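Local coordinates for putative Fe-S biosynthesis protein (Lactobacillus salivarius, PDB 2P2E), which is of unknown function but probably takes part in the assembly of iron-sulphur clusters, at residues A[26-32]-A[74-80]; A[34-38]-A[59-64]; A[49-55]-A[114-120]. All coordinates share one frame; numbering follows the deposited sequence.

How the contacts relate
Contacts 1 and 3 lie in one mixed eight-stranded sheet whose first and last strands also pair, their centres about 10 Å apart. Contact 1 joins strand 24-30 to strand 75-77 and contact 3 joins strand 49-55 to strand 108-118; strands 24-30 and 49-55 are neighbours, with Leu27 N 2.8 Å from Leu52 O. Contact 2 joins two loops, about 9 Å from contact 1 and 13 Å from contact 3 between centres. Along the chain it is nested within contact 1, whereas contact 3 crosses both. Leu37 brings the loops onto Leu27 and Val54, so contact 2 lays two loops on the sheet that contacts 1 and 3 help to build.

Contact 1 (A[26-32]-A[74-80]); sequences LLLDFDD and KFYYKGY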
loop_
_atom_site.group_PDB
_atom_site.type_symbol
_atom_site.label_atom_id
_atom_site.label_comp_id
_atom_site.label_asym_id
_atom_site.label_seq_id
_atom_site.Cartn_x
_atom_site.Cartn_y
_atom_site.Cartn_z
ATOM N N LEU A 26 4.874 4.966 3.068
ATOM C CA LEU A 26 4.017 3.854 2.681
ATOM C C LEU A 26 3.758 3.806 1.190
ATOM O O LEU A 26 3.544 4.836 0.547
ATOM C CB LEU A 26 2.681 3.940 3.409
ATOM C CG LEU A 26 2.738 3.665 4.905
ATOM C CD1 LEU A 26 1.379 3.836 5.511
ATOM C CD2 LEU A 26 3.232 2.261 5.131
ATOM N N LEU A 27 3.767 2.596 0.648
ATOM C CA LEU A 27 3.520 2.417 -0.762
ATOM C C LEU A 27 2.430 1.392 -1.019
ATOM O O LEU A 27 2.393 0.333 -0.390
ATOM C CB LEU A 27 4.785 1.954 -1.470
ATOM C CG LEU A 27 6.075 2.726 -1.240
ATOM C CD1 LEU A 27 7.169 2.035 -2.033
ATOM C CD2 LEU A 27 5.930 4.176 -1.667
ATOM N N LEU A 28 1.528 1.721 -1.932
ATOM C CA LEU A 28 0.492 0.791 -2.331
ATOM C C LEU A 28 1.090 0.278 -3.630
ATOM O O LEU A 28 0.952 0.895 -4.683
ATOM C CB LEU A 28 -0.820 1.510 -2.594
ATOM C CG LEU A 28 -1.943 0.598 -3.079
ATOM C CD1 LEU A 28 -2.141 -0.588 -2.136
ATOM C CD2 LEU A 28 -3.204 1.414 -3.165
ATOM N N ASP A 29 1.784 -0.844 -3.534
ATOM C CA ASP A 29 2.459 -1.421 -4.675
ATOM C C ASP A 29 1.645 -2.389 -5.508
ATOM O O ASP A 29 0.833 -3.150 -4.993
ATOM C CB ASP A 29 3.743 -2.110 -4.190
ATOM C CG ASP A 29 4.479 -2.838 -5.296
ATOM O OD1 ASP A 29 4.766 -2.203 -6.334
ATOM O OD2 ASP A 29 4.782 -4.040 -5.124
ATOM N N PHE A 30 1.856 -2.327 -6.816
ATOM C CA PHE A 30 1.214 -3.248 -7.733
ATOM C C PHE A 30 2.385 -4.162 -8.087
ATOM O O PHE A 30 3.306 -3.777 -8.806
ATOM C CB PHE A 30 0.687 -2.531 -8.972
ATOM C CG PHE A 30 -0.242 -3.369 -9.782
ATOM C CD1 PHE A 30 -1.413 -3.866 -9.211
ATOM C CD2 PHE A 30 0.064 -3.711 -11.091
ATOM C CE1 PHE A 30 -2.263 -4.701 -9.927
ATOM C CE2 PHE A 30 -0.778 -4.545 -11.819
ATOM C CZ PHE A 30 -1.945 -5.040 -11.232
ATOM N N ASP A 31 2.347 -5.365 -7.533
ATOM C CA ASP A 31 3.397 -6.354 -7.699
ATOM C C ASP A 31 3.479 -6.914 -9.101
ATOM O O ASP A 31 2.916 -7.962 -9.374
ATOM C CB ASP A 31 3.162 -7.490 -6.713
ATOM C CG ASP A 31 4.391 -8.305 -6.487
ATOM O OD1 ASP A 31 5.383 -8.059 -7.201
ATOM O OD2 ASP A 31 4.371 -9.183 -5.601
ATOM N N ASP A 32 4.193 -6.232 -9.986
ATOM C CA ASP A 32 4.307 -6.687 -11.367
ATOM C C ASP A 32 5.751 -6.718 -11.848
ATOM O O ASP A 32 6.025 -6.954 -13.025
ATOM C CB ASP A 32 3.480 -5.781 -12.280
ATOM C CG ASP A 32 3.795 -4.312 -12.078
ATOM O OD1 ASP A 32 4.836 -4.006 -11.461
ATOM O OD2 ASP A 32 3.010 -3.463 -12.543
ATOM N N LYS A 74 0.258 9.738 3.853
ATOM C CA LYS A 74 0.278 9.497 2.422
ATOM C C LYS A 74 0.625 8.079 2.022
ATOM O O LYS A 74 1.278 7.354 2.757
ATOM C CB LYS A 74 1.267 10.447 1.756
ATOM C CG LYS A 74 0.720 11.827 1.517
ATOM C CD LYS A 74 1.789 12.744 0.949
ATOM C CE LYS A 74 1.212 14.098 0.580
ATOM N NZ LYS A 74 0.557 14.752 1.749
ATOM N N PHE A 75 0.173 7.714 0.830
ATOM C CA PHE A 75 0.418 6.416 0.213
ATOM C C PHE A 75 0.939 6.722 -1.173
ATOM O O PHE A 75 0.265 7.403 -1.941
ATOM C CB PHE A 75 -0.881 5.642 0.049
ATOM C CG PHE A 75 -1.261 4.823 1.233
ATOM C CD1 PHE A 75 -0.627 3.613 1.484
ATOM C CD2 PHE A 75 -2.293 5.232 2.077
ATOM C CE1 PHE A 75 -1.021 2.813 2.565
ATOM C CE2 PHE A 75 -2.693 4.441 3.161
ATOM C CZ PHE A 75 -2.062 3.235 3.402
ATOM N N TYR A 76 2.128 6.242 -1.505
ATOM C CA TYR A 76 2.665 6.495 -2.831
ATOM C C TYR A 76 2.391 5.289 -3.698
ATOM O O TYR A 76 2.315 4.176 -3.197
ATOM C CB TYR A 76 4.161 6.775 -2.742
ATOM C CG TYR A 76 4.427 8.121 -2.138
ATOM C CD1 TYR A 76 4.503 9.254 -2.932
ATOM C CD2 TYR A 76 4.527 8.277 -0.761
ATOM C CE1 TYR A 76 4.671 10.508 -2.374
ATOM C CE2 TYR A 76 4.695 9.531 -0.187
ATOM C CZ TYR A 76 4.767 10.640 -1.002
ATOM O OH TYR A 76 4.948 11.881 -0.438
ATOM N N TYR A 77 2.223 5.507 -4.994
ATOM C CA TYR A 77 1.958 4.403 -5.902
ATOM C C TYR A 77 2.426 4.704 -7.316
ATOM O O TYR A 77 2.588 5.866 -7.703
ATOM C CB TYR A 77 0.465 4.067 -5.916
ATOM C CG TYR A 77 -0.396 5.127 -6.539
ATOM C CD1 TYR A 77 -0.905 4.974 -7.828
ATOM C CD2 TYR A 77 -0.711 6.284 -5.840
ATOM C CE1 TYR A 77 -1.713 5.949 -8.405
ATOM C CE2 TYR A 77 -1.512 7.270 -6.408
ATOM C CZ TYR A 77 -2.011 7.092 -7.685
ATOM O OH TYR A 77 -2.807 8.063 -8.223
ATOM N N LYS A 78 2.643 3.645 -8.085
ATOM C CA LYS A 78 3.089 3.797 -9.455
ATOM C C LYS A 78 1.920 4.346 -10.248
ATOM O O LYS A 78 0.832 3.775 -10.241
ATOM C CB LYS A 78 3.550 2.450 -10.003
ATOM C CG LYS A 78 4.757 1.913 -9.258
ATOM C CD LYS A 78 5.220 0.568 -9.772
ATOM C CE LYS A 78 4.296 -0.547 -9.350
ATOM N NZ LYS A 78 4.940 -1.878 -9.540
ATOM N N GLY A 79 2.146 5.475 -10.907
ATOM C CA GLY A 79 1.095 6.098 -11.686
ATOM C C GLY A 79 0.184 5.138 -12.419
ATOM O O GLY A 79 -0.998 5.051 -12.116
ATOM N N TYR A 80 0.744 4.394 -13.366
ATOM C CA TYR A 80 -0.022 3.453 -14.173
ATOM C C TYR A 80 -0.978 2.527 -13.440
ATOM O O TYR A 80 -2.072 2.281 -13.921
ATOM C CB TYR A 80 0.921 2.614 -15.034
ATOM C CG TYR A 80 1.794 1.648 -14.270
ATOM C CD1 TYR A 80 1.398 0.330 -14.073
ATOM C CD2 TYR A 80 3.038 2.039 -13.783
ATOM C CE1 TYR A 80 2.221 -0.582 -13.419
ATOM C CE2 TYR A 80 3.874 1.135 -13.127
ATOM C CZ TYR A 80 3.457 -0.175 -12.953
ATOM O OH TYR A 80 4.294 -1.080 -12.341
HETATM O O HOH W 1 3.427 7.588 3.993
HETATM O O HOH W 2 1.362 0.728 -7.387
HETATM O O HOH W 3 6.574 -3.835 -7.922
#
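Leu26 and Tyr76 begin the close part of this contact: Tyr76 N donates to Leu26 O at 2.9 Å with a nearly straight N-H...O angle of 173°, and Leu28 N returns a bond to Tyr76 O, also 2.9 Å long. Between these two bonds Leu27 and Tyr76 form a parallel bridge. Their side chains share one face, the CD2 methyl of Leu27 lying against Tyr76 CB. On the other face Leu26 and Phe75 run side by side, Leu26 CB being 3.8 Å from Phe75 CD1.

The margins are looser. One water links Leu26 N to Lys74 O, beside the exposed Lys74. Beyond Leu28 and Tyr77 the two backbones separate, and a second water spans Leu28 O and Lys78 N.

Polar side chains close the far end. The buried Lys78 chain bends at CG-CD (chi3 -74°); Lys78 NZ donates to Phe30 O at 2.6 Å and forms a salt bridge with Asp32 OD1 at 2.9 Å. Asp32 OD1 is met on its syn side, out of the carboxylate plane. A weak bond of 3.2 Å from Lys78 NZ to Asp29 OD1 adds Asp29 to the salt-bridge network, and Val34 O is a further acceptor of NZ; Asp29 has its stronger partner in Tyr64 OH, while its OD2 is salt-bridged to Arg50. Toward solvent, Tyr80 OH donates to the syn lone pair of Asp32 OD2 over 2.7 Å, with carboxylate and ring only 16° from coplanar. The negative charges around Lys78 would probably favour its protonated form.

Parallel pairing of strand 24-30 with a short one, prolonged by a charged network past the end of strand 75-77, places this contact within the mixed sheet of the Fe-S biosynthesis family fold.

Contact 2 (A[34-38]-A[59-64]); sequences VGALS and DYKKDY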
loop_
_atom_site.group_PDB
_atom_site.type_symbol
_atom_site.label_atom_id
_atom_site.label_comp_id
_atom_site.label_asym_id
_atom_site.label_seq_id
_atom_site.Cartn_x
_atom_site.Cartn_y
_atom_site.Cartn_z
ATOM N N VAL A 34 7.675 -4.216 -12.046
ATOM C CA VAL A 34 8.089 -2.908 -12.532
ATOM C C VAL A 34 8.505 -2.004 -11.352
ATOM O O VAL A 34 7.814 -1.927 -10.328
ATOM C CB VAL A 34 6.955 -2.227 -13.337
ATOM C CG1 VAL A 34 7.453 -0.925 -13.942
ATOM C CG2 VAL A 34 6.470 -3.152 -14.433
ATOM N N GLY A 35 9.645 -1.334 -11.500
ATOM C CA GLY A 35 10.126 -0.446 -10.453
ATOM C C GLY A 35 11.383 -0.968 -9.786
ATOM O O GLY A 35 11.576 -2.184 -9.681
ATOM N N ALA A 36 12.242 -0.053 -9.341
ATOM C CA ALA A 36 13.485 -0.443 -8.675
ATOM C C ALA A 36 13.193 -1.236 -7.410
ATOM O O ALA A 36 13.933 -2.154 -7.057
ATOM C CB ALA A 36 14.320 0.791 -8.330
ATOM N N LEU A 37 12.102 -0.891 -6.736
ATOM C CA LEU A 37 11.756 -1.571 -5.495
ATOM C C LEU A 37 11.408 -3.041 -5.672
ATOM O O LEU A 37 11.553 -3.838 -4.743
ATOM C CB LEU A 37 10.636 -0.817 -4.766
ATOM C CG LEU A 37 11.168 0.489 -4.143
ATOM C CD1 LEU A 37 11.329 1.580 -5.219
ATOM C CD2 LEU A 37 10.212 0.957 -3.061
ATOM N N SER A 38 10.960 -3.418 -6.856
ATOM C CA SER A 38 10.671 -4.821 -7.075
ATOM C C SER A 38 11.982 -5.624 -6.925
ATOM O O SER A 38 11.965 -6.800 -6.557
ATOM C CB SER A 38 10.106 -5.022 -8.473
ATOM O OG SER A 38 10.039 -6.398 -8.785
ATOM N N ASP A 59 15.083 4.759 -3.241
ATOM C CA ASP A 59 14.514 5.375 -4.431
ATOM C C ASP A 59 13.154 4.820 -4.836
ATOM O O ASP A 59 13.054 3.919 -5.664
ATOM C CB ASP A 59 15.486 5.253 -5.597
ATOM C CG ASP A 59 14.934 5.854 -6.872
ATOM O OD1 ASP A 59 14.395 6.989 -6.816
ATOM O OD2 ASP A 59 15.047 5.191 -7.931
ATOM N N TYR A 60 12.113 5.391 -4.250
ATOM C CA TYR A 60 10.749 4.981 -4.506
ATOM C C TYR A 60 10.052 6.092 -5.255
ATOM O O TYR A 60 8.984 5.904 -5.815
ATOM C CB TYR A 60 10.040 4.758 -3.176
ATOM C CG TYR A 60 9.895 6.025 -2.365
ATOM C CD1 TYR A 60 8.801 6.863 -2.539
ATOM C CD2 TYR A 60 10.875 6.406 -1.451
ATOM C CE1 TYR A 60 8.676 8.055 -1.821
ATOM C CE2 TYR A 60 10.768 7.600 -0.730
ATOM C CZ TYR A 60 9.663 8.424 -0.919
ATOM O OH TYR A 60 9.540 9.616 -0.218
ATOM N N LYS A 61 10.651 7.269 -5.241
ATOM C CA LYS A 61 10.058 8.420 -5.906
ATOM C C LYS A 61 9.830 8.259 -7.407
ATOM O O LYS A 61 8.703 8.364 -7.884
ATOM C CB LYS A 61 10.923 9.659 -5.662
ATOM C CG LYS A 61 11.009 10.089 -4.213
ATOM C CD LYS A 61 9.634 10.498 -3.661
ATOM C CE LYS A 61 9.019 11.687 -4.420
ATOM N NZ LYS A 61 7.652 12.083 -3.906
ATOM N N LYS A 62 10.900 8.018 -8.151
ATOM C CA LYS A 62 10.796 7.886 -9.595
ATOM C C LYS A 62 9.655 6.976 -10.037
ATOM O O LYS A 62 8.908 7.315 -10.962
ATOM C CB LYS A 62 12.118 7.386 -10.169
ATOM C CG LYS A 62 12.129 7.233 -11.687
ATOM C CD LYS A 62 13.566 7.108 -12.222
ATOM C CE LYS A 62 13.620 6.680 -13.693
ATOM N NZ LYS A 62 13.195 5.253 -13.882
ATOM N N ASP A 63 9.509 5.838 -9.362
ATOM C CA ASP A 63 8.466 4.877 -9.697
ATOM C C ASP A 63 7.121 5.171 -9.030
ATOM O O ASP A 63 6.114 5.327 -9.705
ATOM C CB ASP A 63 8.941 3.466 -9.336
ATOM C CG ASP A 63 10.241 3.098 -10.034
ATOM O OD1 ASP A 63 10.285 3.212 -11.276
ATOM O OD2 ASP A 63 11.214 2.699 -9.346
ATOM N N TYR A 64 7.102 5.226 -7.707
ATOM C CA TYR A 64 5.876 5.520 -6.971
ATOM C C TYR A 64 5.737 7.022 -7.039
ATOM O O TYR A 64 5.957 7.730 -6.067
ATOM C CB TYR A 64 6.038 5.035 -5.545
ATOM C CG TYR A 64 6.253 3.558 -5.534
ATOM C CD1 TYR A 64 5.172 2.694 -5.533
ATOM C CD2 TYR A 64 7.531 3.017 -5.668
ATOM C CE1 TYR A 64 5.343 1.326 -5.671
ATOM C CE2 TYR A 64 7.717 1.643 -5.811
ATOM C CZ TYR A 64 6.608 0.806 -5.815
ATOM O OH TYR A 64 6.742 -0.547 -5.978
#
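Leu37 meets Tyr64 and Tyr60 through its two methyl branches, while Asp63 reaches back to the main chain of the other loop. The leucine has CG beside its backbone N (chi1 -73°) and a chi2 of 78°, an uncommon pairing for this residue that sets both branches against the second loop. CD1 comes up at the edge of the Tyr64 ring, near its plane, 3.7 Å from Tyr64 CE2. Leu37 CD1 also lies 3.5 Å from Tyr60 CA and doubtfully close to Asp59 O. CD2 is 3.8 Å from Tyr60 CB, the two side chains running alongside each other.

Only the root of Tyr60 takes part. Its CG stands between the backbone N and the carbonyl carbon, which carries the ring away from Leu37, and Lys61 CG lies over one ring face, 3.9 Å above the plane.

Both loops are turned tightly here. Ser38 N bonds to Gly35 O at 3.1 Å as residues 37-38 enter a 3-10 segment, and Tyr64 N bonds to Tyr60 O at 2.8 Å, closing a single helix-like turn around 61-63. Against the sheet of the Fe-S biosynthesis fold, Leu37 packs on Leu27 of strand 24-30 and Val54 of strand 49-55.

Asp63 supplies the direct polar link. Its OD2 accepts from Ala36 N at 2.9 Å, and the N-H...O angle of 163° is close to straight. The amide arrives from above the carboxylate plane. The same OD2 lies 3.5 Å from Gly35 CA. A side chain on Gly35 would point at this carboxylate and, at the backbone angles found, would also press on the carbonyl O of Val34.

Contact 3 (A[49-55]-A[114-120]); sequences FRILVVS and LSIQDFR
Ile51 and Gln117 sit at the centre of the backbone pairing: Ile51 N donates to Ser115 O (3.0 Å), Gln117 N to Ile51 O (2.7 Å), Val53 N to Gln117 O (2.8 Å) and Phe119 N to Val53 O (2.8 Å). This regular alternation, with N-to-C directions 24° apart, marks a parallel pair within the mixed sheet of the Fe-S biosynthesis fold, strand 24-30 flanking 49-55 on its other edge.

Apolar contacts fall on both faces. Leu114 crosses Ile51, CG to CG1 at 3.9 Å, while on the opposite face Leu52 CG lies 4.0 Å from Phe119 CE2.

Among polar side chains, Arg50 NH1 reaches Gln117 OE1 only weakly, with guanidinium and amide planes 83° apart; its NE is salt-bridged to Asp29. Arg120 holds Asp118 side-on, NE to OD1 and NH2 to OD2, both oxygens near the guanidinium plane, and its NH1 is salt-bridged to Asp21. The backbone N of Arg120 approaches OD1 from the opposite face of the carboxylate to NE, closing an Asx turn, and Arg120 CD packs 3.6 Å from Val53 CG2. A methionine here would probably leave both carboxylates without this positive partner, Asp118 held only by the Asx-turn N-H among the bonds described.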
loop_
_atom_site.group_PDB
_atom_site.type_symbol
_atom_site.label_atom_id
_atom_site.label_comp_id
_atom_site.label_asym_id
_atom_site.label_seq_id
_atom_site.Cartn_x
_atom_site.Cartn_y
_atom_site.Cartn_z
ATOM N N PHE A 49 -2.048 -6.265 -5.418
ATOM C CA PHE A 49 -1.802 -5.174 -4.483
ATOM C C PHE A 49 -1.201 -5.610 -3.172
ATOM O O PHE A 49 -1.537 -6.658 -2.649
ATOM C CB PHE A 49 -3.101 -4.453 -4.170
ATOM C CG PHE A 49 -3.565 -3.565 -5.258
ATOM C CD1 PHE A 49 -2.854 -2.424 -5.577
ATOM C CD2 PHE A 49 -4.722 -3.854 -5.955
ATOM C CE1 PHE A 49 -3.293 -1.575 -6.581
ATOM C CE2 PHE A 49 -5.164 -3.013 -6.957
ATOM C CZ PHE A 49 -4.452 -1.872 -7.268
ATOM N N ARG A 50 -0.322 -4.784 -2.632
ATOM C CA ARG A 50 0.297 -5.077 -1.355
ATOM C C ARG A 50 0.889 -3.788 -0.806
ATOM O O ARG A 50 1.167 -2.859 -1.561
ATOM C CB ARG A 50 1.390 -6.124 -1.525
ATOM C CG ARG A 50 2.502 -5.658 -2.410
ATOM C CD ARG A 50 3.679 -6.599 -2.383
ATOM N NE ARG A 50 4.691 -6.169 -3.336
ATOM C CZ ARG A 50 5.913 -6.677 -3.403
ATOM N NH1 ARG A 50 6.283 -7.638 -2.569
ATOM N NH2 ARG A 50 6.769 -6.219 -4.302
ATOM N N ILE A 51 1.069 -3.721 0.506
ATOM C CA ILE A 51 1.645 -2.533 1.122
ATOM C C ILE A 51 3.124 -2.697 1.391
ATOM O O ILE A 51 3.546 -3.668 2.012
ATOM C CB ILE A 51 0.991 -2.196 2.465
ATOM C CG1 ILE A 51 -0.516 -2.111 2.292
ATOM C CG2 ILE A 51 1.526 -0.877 2.987
ATOM C CD1 ILE A 51 -0.921 -1.210 1.186
ATOM N N LEU A 52 3.907 -1.736 0.925
ATOM C CA LEU A 52 5.342 -1.759 1.136
ATOM C C LEU A 52 5.717 -0.577 1.998
ATOM O O LEU A 52 5.152 0.505 1.850
ATOM C CB LEU A 52 6.087 -1.631 -0.190
ATOM C CG LEU A 52 6.285 -2.823 -1.117
ATOM C CD1 LEU A 52 5.020 -3.659 -1.188
ATOM C CD2 LEU A 52 6.681 -2.303 -2.492
ATOM N N VAL A 53 6.658 -0.783 2.907
ATOM C CA VAL A 53 7.131 0.304 3.735
ATOM C C VAL A 53 8.629 0.397 3.497
ATOM O O VAL A 53 9.371 -0.582 3.617
ATOM C CB VAL A 53 6.801 0.086 5.226
ATOM C CG1 VAL A 53 7.089 -1.320 5.608
ATOM C CG2 VAL A 53 7.612 1.046 6.095
ATOM N N VAL A 54 9.042 1.598 3.115
ATOM C CA VAL A 54 10.422 1.909 2.817
ATOM C C VAL A 54 10.834 3.097 3.656
ATOM O O VAL A 54 10.035 3.621 4.426
ATOM C CB VAL A 54 10.574 2.315 1.353
ATOM C CG1 VAL A 54 10.176 1.175 0.452
ATOM C CG2 VAL A 54 9.714 3.528 1.082
ATOM N N SER A 55 12.086 3.518 3.487
ATOM C CA SER A 55 12.628 4.673 4.192
ATOM C C SER A 55 12.733 5.807 3.186
ATOM O O SER A 55 12.790 5.582 1.976
ATOM C CB SER A 55 14.013 4.367 4.756
ATOM O OG SER A 55 13.980 3.261 5.636
ATOM N N LEU A 114 -4.722 -8.157 1.939
ATOM C CA LEU A 114 -3.654 -7.199 1.694
ATOM C C LEU A 114 -2.496 -7.377 2.669
ATOM O O LEU A 114 -2.639 -7.109 3.849
ATOM C CB LEU A 114 -4.246 -5.810 1.830
ATOM C CG LEU A 114 -3.455 -4.570 1.456
ATOM C CD1 LEU A 114 -3.139 -4.559 -0.033
ATOM C CD2 LEU A 114 -4.292 -3.363 1.842
ATOM N N SER A 115 -1.342 -7.810 2.180
ATOM C CA SER A 115 -0.189 -8.029 3.055
ATOM C C SER A 115 0.655 -6.791 3.256
ATOM O O SER A 115 0.484 -5.793 2.572
ATOM C CB SER A 115 0.710 -9.122 2.495
ATOM O OG SER A 115 1.462 -8.644 1.396
ATOM N N ILE A 116 1.584 -6.863 4.196
ATOM C CA ILE A 116 2.461 -5.738 4.469
ATOM C C ILE A 116 3.922 -6.163 4.419
ATOM O O ILE A 116 4.317 -7.115 5.075
ATOM C CB ILE A 116 2.190 -5.157 5.849
ATOM C CG1 ILE A 116 0.696 -4.915 6.014
ATOM C CG2 ILE A 116 2.981 -3.865 6.027
ATOM C CD1 ILE A 116 0.288 -4.637 7.430
ATOM N N GLN A 117 4.724 -5.442 3.652
ATOM C CA GLN A 117 6.132 -5.772 3.537
ATOM C C GLN A 117 7.032 -4.657 4.045
ATOM O O GLN A 117 6.946 -3.522 3.579
ATOM C CB GLN A 117 6.463 -6.063 2.082
ATOM C CG GLN A 117 5.443 -6.947 1.427
ATOM C CD GLN A 117 6.065 -8.207 0.900
ATOM O OE1 GLN A 117 5.414 -9.004 0.210
ATOM N NE2 GLN A 117 7.343 -8.401 1.218
ATOM N N ASP A 118 7.897 -4.994 4.996
ATOM C CA ASP A 118 8.824 -4.026 5.560
ATOM C C ASP A 118 10.165 -4.115 4.853
ATOM O O ASP A 118 10.942 -5.037 5.103
ATOM C CB ASP A 118 9.032 -4.280 7.055
ATOM C CG ASP A 118 9.816 -3.158 7.738
ATOM O OD1 ASP A 118 10.342 -2.273 7.020
ATOM O OD2 ASP A 118 9.912 -3.165 8.992
ATOM N N PHE A 119 10.429 -3.154 3.972
ATOM C CA PHE A 119 11.685 -3.120 3.239
ATOM C C PHE A 119 12.586 -2.001 3.761
ATOM O O PHE A 119 13.505 -1.557 3.065
ATOM C CB PHE A 119 11.445 -2.907 1.731
ATOM C CG PHE A 119 10.800 -4.084 1.021
ATOM C CD1 PHE A 119 10.821 -5.366 1.568
ATOM C CD2 PHE A 119 10.198 -3.906 -0.228
ATOM C CE1 PHE A 119 10.253 -6.445 0.876
ATOM C CE2 PHE A 119 9.631 -4.983 -0.922
ATOM C CZ PHE A 119 9.660 -6.250 -0.368
ATOM N N ARG A 120 12.321 -1.531 4.976
ATOM C CA ARG A 120 13.143 -0.475 5.551
ATOM C C ARG A 120 14.521 -1.006 5.892
ATOM O O ARG A 120 14.670 -2.148 6.350
ATOM C CB ARG A 120 12.522 0.075 6.820
ATOM C CG ARG A 120 11.300 0.922 6.609
ATOM C CD ARG A 120 10.721 1.305 7.948
ATOM N NE ARG A 120 10.353 0.118 8.712
ATOM C CZ ARG A 120 9.980 0.128 9.987
ATOM N NH1 ARG A 120 9.923 1.269 10.655
ATOM N NH2 ARG A 120 9.663 -1.006 10.596
#